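Local coordinates for protein phosphoethanolamine N-methyltransferase 1 (Haemonchus contortus, PDB 4KRG) that probably catalyses the first S-adenosylmethionine-dependent methylation of phosphoethanolamine on the nematode route to phosphocholine, at residues A370-A382 with S394-P407. Numbering follows the deposited sequence.
Sequences ASFDCMVATELLA and SIMKPEAKVVLLEP. With BOG (octyl beta-D-glucopyranoside), chain E.
M375 and V402 meet in a run of parallel beta pairing, strand 374-378 beside strand 400-407, probably in the second, Rossmann-like half of this di-domain methyltransferase, away from the pocket that holds phosphoethanolamine and S-adenosylhomocysteine. Five backbone bonds join the two strands, from M375 N to K401 O through to E379 N on L405 O. Strand 297-302 flanks 374-378 on its other edge. Packing is tight on the face of M375, A377, V402 and L404. The selenomethionine M375 leaves with CG anti to the backbone N (chi1 163°), lies alongside V402 and bends at chi3, which brings CE to 3.6 Å from V402 CG1. L404 CD2 sits 3.8 Å from L380 CD2, while its CD1 reaches L381 CD2, so one leucine joins the strand to the first turn of the next helix. At the other end the pairing breaks at D373 and around P398-E399, where K397-A400 form a type II turn; water 2 bridges the two chains there, donating to D373 O and weakly accepting from K401 N. Beyond it, F372 and M396 restore a short parallel pairing, F372 N to I395 O at 2.8 Å. M396 CE packs on F372 CB, and the octyl glucoside, a detergent, lays C1' over one face of the F372 ring. The partly exposed side, at K397 and D373, is polar: extended K397 runs beside D373, NZ reaching OD1 on its syn side at 3.1 Å and the sugar's O4 at 2.7 Å, while T297 N binds D373 OD2. At the far end of the strands from K397, E406 bends at chi2 and curls back under the helix start that follows N-cap residue E379, where its charge probably gains from the helix dipole. A382 N bonds to E406 OE1, and L381 N meets E406 OE2 from above the carboxylate plane at 3.0 Å.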
# COMPACT_ATOMS: atom_id res chain seq x y z
N ALA A 370 5.19 17.48 -4.45
CA ALA A 370 6.37 17.10 -3.69
C ALA A 370 7.63 17.56 -4.39
O ALA A 370 7.72 17.54 -5.62
CB ALA A 370 6.41 15.60 -3.49
N SER A 371 8.62 17.98 -3.60
CA SER A 371 9.95 18.23 -4.11
C SER A 371 10.95 17.59 -3.14
O SER A 371 11.33 18.18 -2.14
CB SER A 371 10.20 19.73 -4.26
OG SER A 371 9.39 20.27 -5.29
N PHE A 372 11.35 16.36 -3.44
CA PHE A 372 12.29 15.65 -2.58
C PHE A 372 13.67 16.28 -2.67
O PHE A 372 13.95 17.03 -3.60
CB PHE A 372 12.37 14.18 -2.98
CG PHE A 372 11.12 13.41 -2.70
CD1 PHE A 372 11.00 12.68 -1.52
CD2 PHE A 372 10.07 13.40 -3.60
CE1 PHE A 372 9.85 11.96 -1.25
CE2 PHE A 372 8.91 12.68 -3.33
CZ PHE A 372 8.81 11.96 -2.16
N ASP A 373 14.53 15.97 -1.70
CA ASP A 373 15.84 16.62 -1.61
C ASP A 373 16.96 15.92 -2.37
O ASP A 373 17.98 16.53 -2.69
CB ASP A 373 16.24 16.83 -0.15
CG ASP A 373 15.35 17.85 0.56
OD1 ASP A 373 15.50 19.06 0.27
OD2 ASP A 373 14.52 17.44 1.40
N CYS A 374 16.77 14.63 -2.66
CA CYS A 374 17.75 13.81 -3.35
C CYS A 374 17.12 12.48 -3.75
O CYS A 374 16.03 12.14 -3.27
CB CYS A 374 18.95 13.55 -2.45
SG CYS A 374 18.53 12.58 -0.99
N MSE A 375 17.79 11.74 -4.63
CA MSE A 375 17.37 10.39 -4.98
C MSE A 375 18.49 9.39 -4.76
O MSE A 375 19.63 9.64 -5.13
CB MSE A 375 16.92 10.33 -6.44
CG MSE A 375 16.87 8.91 -6.99
SE MSE A 375 15.85 8.74 -8.64
CE MSE A 375 17.18 9.53 -9.87
N VAL A 376 18.15 8.25 -4.15
CA VAL A 376 19.06 7.11 -4.07
C VAL A 376 18.29 5.92 -4.64
O VAL A 376 17.16 5.67 -4.24
CB VAL A 376 19.46 6.81 -2.62
CG1 VAL A 376 20.42 5.63 -2.56
CG2 VAL A 376 20.09 8.04 -1.97
N ALA A 377 18.89 5.20 -5.58
CA ALA A 377 18.15 4.11 -6.23
C ALA A 377 19.05 2.98 -6.70
O ALA A 377 20.22 3.19 -7.01
CB ALA A 377 17.35 4.65 -7.40
N THR A 378 18.47 1.79 -6.74
CA THR A 378 19.12 0.63 -7.34
C THR A 378 18.35 0.30 -8.62
O THR A 378 17.13 0.42 -8.63
CB THR A 378 19.14 -0.58 -6.37
OG1 THR A 378 17.82 -0.83 -5.87
CG2 THR A 378 20.07 -0.33 -5.18
N GLU A 379 19.04 -0.09 -9.68
CA GLU A 379 18.40 -0.55 -10.93
C GLU A 379 17.49 0.46 -11.64
O GLU A 379 16.55 0.05 -12.33
CB GLU A 379 17.57 -1.82 -10.68
CG GLU A 379 18.35 -3.02 -10.28
CD GLU A 379 17.47 -4.23 -10.06
OE1 GLU A 379 16.64 -4.20 -9.12
OE2 GLU A 379 17.59 -5.20 -10.83
N LEU A 380 17.76 1.75 -11.51
CA LEU A 380 16.92 2.76 -12.17
C LEU A 380 16.99 2.68 -13.69
O LEU A 380 15.97 2.51 -14.35
CB LEU A 380 17.30 4.17 -11.72
CG LEU A 380 16.43 5.29 -12.31
CD1 LEU A 380 15.03 5.28 -11.69
CD2 LEU A 380 17.09 6.64 -12.15
N LEU A 381 18.20 2.81 -14.24
CA LEU A 381 18.39 2.77 -15.69
C LEU A 381 18.07 1.38 -16.24
O LEU A 381 17.60 1.25 -17.37
CB LEU A 381 19.82 3.15 -16.06
CG LEU A 381 20.44 4.36 -15.35
CD1 LEU A 381 21.85 4.62 -15.86
CD2 LEU A 381 19.60 5.59 -15.54
N ALA A 382 18.31 0.36 -15.43
CA ALA A 382 18.12 -1.02 -15.85
C ALA A 382 16.65 -1.36 -16.10
O ALA A 382 16.32 -2.14 -16.99
CB ALA A 382 18.72 -1.97 -14.82
N SER A 394 10.41 16.44 -11.92
CA SER A 394 9.17 17.10 -11.55
C SER A 394 8.81 16.87 -10.08
O SER A 394 7.92 17.54 -9.55
CB SER A 394 8.01 16.66 -12.46
OG SER A 394 7.75 15.28 -12.30
N ILE A 395 9.50 15.94 -9.43
CA ILE A 395 9.34 15.74 -7.98
C ILE A 395 10.64 15.98 -7.21
O ILE A 395 10.72 15.63 -6.03
CB ILE A 395 8.77 14.35 -7.61
CG1 ILE A 395 9.75 13.24 -7.98
CG2 ILE A 395 7.43 14.12 -8.28
CD1 ILE A 395 9.30 11.87 -7.48
N MSE A 396 11.64 16.57 -7.86
CA MSE A 396 12.92 16.91 -7.21
C MSE A 396 13.09 18.41 -7.04
O MSE A 396 12.69 19.19 -7.91
CB MSE A 396 14.11 16.42 -8.05
CG MSE A 396 14.32 14.94 -8.08
SE MSE A 396 14.79 14.19 -6.33
CE MSE A 396 13.28 12.97 -6.23
N LYS A 397 13.72 18.82 -5.94
CA LYS A 397 14.08 20.23 -5.79
C LYS A 397 15.11 20.60 -6.85
O LYS A 397 15.74 19.71 -7.43
CB LYS A 397 14.61 20.51 -4.38
CG LYS A 397 13.56 20.35 -3.30
CD LYS A 397 13.83 21.23 -2.09
CE LYS A 397 12.98 20.78 -0.91
NZ LYS A 397 13.48 21.35 0.37
N PRO A 398 15.26 21.90 -7.14
CA PRO A 398 16.33 22.28 -8.06
C PRO A 398 17.67 21.80 -7.54
O PRO A 398 17.92 21.92 -6.34
CB PRO A 398 16.29 23.81 -8.03
CG PRO A 398 14.87 24.13 -7.71
CD PRO A 398 14.41 23.04 -6.77
N GLU A 399 18.50 21.23 -8.41
CA GLU A 399 19.85 20.78 -8.08
C GLU A 399 19.91 19.59 -7.12
O GLU A 399 20.96 19.33 -6.53
CB GLU A 399 20.70 21.93 -7.52
CG GLU A 399 20.67 23.20 -8.36
CD GLU A 399 21.73 24.20 -7.93
OE1 GLU A 399 21.64 24.72 -6.80
OE2 GLU A 399 22.65 24.47 -8.73
N ALA A 400 18.81 18.88 -6.96
CA ALA A 400 18.81 17.67 -6.15
C ALA A 400 19.88 16.73 -6.70
O ALA A 400 20.05 16.63 -7.91
CB ALA A 400 17.46 17.00 -6.21
N LYS A 401 20.61 16.08 -5.80
CA LYS A 401 21.66 15.15 -6.21
C LYS A 401 21.12 13.73 -6.22
O LYS A 401 20.23 13.40 -5.44
CB LYS A 401 22.85 15.24 -5.27
CG LYS A 401 23.53 16.59 -5.24
CD LYS A 401 24.63 16.64 -4.19
CE LYS A 401 25.06 18.07 -3.92
NZ LYS A 401 25.39 18.76 -5.19
N VAL A 402 21.65 12.90 -7.11
CA VAL A 402 21.22 11.52 -7.18
C VAL A 402 22.43 10.60 -7.09
O VAL A 402 23.56 11.00 -7.40
CB VAL A 402 20.44 11.22 -8.48
CG1 VAL A 402 19.31 12.22 -8.67
CG2 VAL A 402 21.37 11.24 -9.68
N VAL A 403 22.19 9.38 -6.62
CA VAL A 403 23.21 8.34 -6.57
C VAL A 403 22.55 7.05 -7.06
O VAL A 403 21.54 6.62 -6.51
CB VAL A 403 23.77 8.14 -5.14
CG1 VAL A 403 24.83 7.05 -5.13
CG2 VAL A 403 24.36 9.43 -4.61
N LEU A 404 23.11 6.45 -8.10
CA LEU A 404 22.53 5.24 -8.67
C LEU A 404 23.52 4.09 -8.60
O LEU A 404 24.69 4.25 -8.94
CB LEU A 404 22.16 5.46 -10.14
CG LEU A 404 21.34 6.72 -10.44
CD1 LEU A 404 21.15 6.87 -11.93
CD2 LEU A 404 20.00 6.67 -9.73
N LEU A 405 23.06 2.93 -8.14
CA LEU A 405 23.83 1.70 -8.27
C LEU A 405 23.17 0.90 -9.38
O LEU A 405 21.96 0.66 -9.35
CB LEU A 405 23.85 0.91 -6.96
CG LEU A 405 24.64 -0.41 -6.91
CD1 LEU A 405 26.11 -0.19 -7.28
CD2 LEU A 405 24.53 -1.05 -5.54
N GLU A 406 23.95 0.50 -10.38
CA GLU A 406 23.37 -0.12 -11.56
C GLU A 406 24.03 -1.44 -11.93
O GLU A 406 25.24 -1.50 -12.09
CB GLU A 406 23.48 0.84 -12.75
CG GLU A 406 22.59 2.05 -12.65
CD GLU A 406 21.13 1.69 -12.70
OE1 GLU A 406 20.77 0.67 -13.33
OE2 GLU A 406 20.33 2.44 -12.10
N PRO A 407 23.22 -2.50 -12.10
CA PRO A 407 23.74 -3.74 -12.66
C PRO A 407 23.92 -3.62 -14.18
O PRO A 407 23.04 -3.14 -14.88
CB PRO A 407 22.64 -4.76 -12.34
CG PRO A 407 21.40 -3.95 -12.30
CD PRO A 407 21.79 -2.61 -11.73
C1 BOG E . 8.95 17.64 0.57
O1 BOG E . 8.02 16.63 0.63
C2 BOG E . 8.27 18.99 0.43
O2 BOG E . 7.59 19.03 -0.82
C3 BOG E . 9.27 20.09 0.48
O3 BOG E . 8.60 21.38 0.41
C4 BOG E . 10.10 20.02 1.72
O4 BOG E . 11.12 21.05 1.72
C5 BOG E . 10.77 18.66 1.85
O5 BOG E . 9.76 17.59 1.81
C6 BOG E . 11.51 18.55 3.11
O6 BOG E . 12.75 17.99 2.83
C1' BOG E . 8.49 15.42 0.04
C2' BOG E . 7.35 14.37 0.13
C3' BOG E . 6.87 14.17 1.55
C4' BOG E . 6.99 12.91 2.16
C5' BOG E . 7.22 12.85 3.70
C6' BOG E . 7.16 11.42 4.26
C7' BOG E . 8.55 10.73 4.32
C8' BOG E . 9.02 10.57 5.73
O HOH W 1 5.81 18.07 -7.51
O HOH W 2 20.79 16.93 -2.53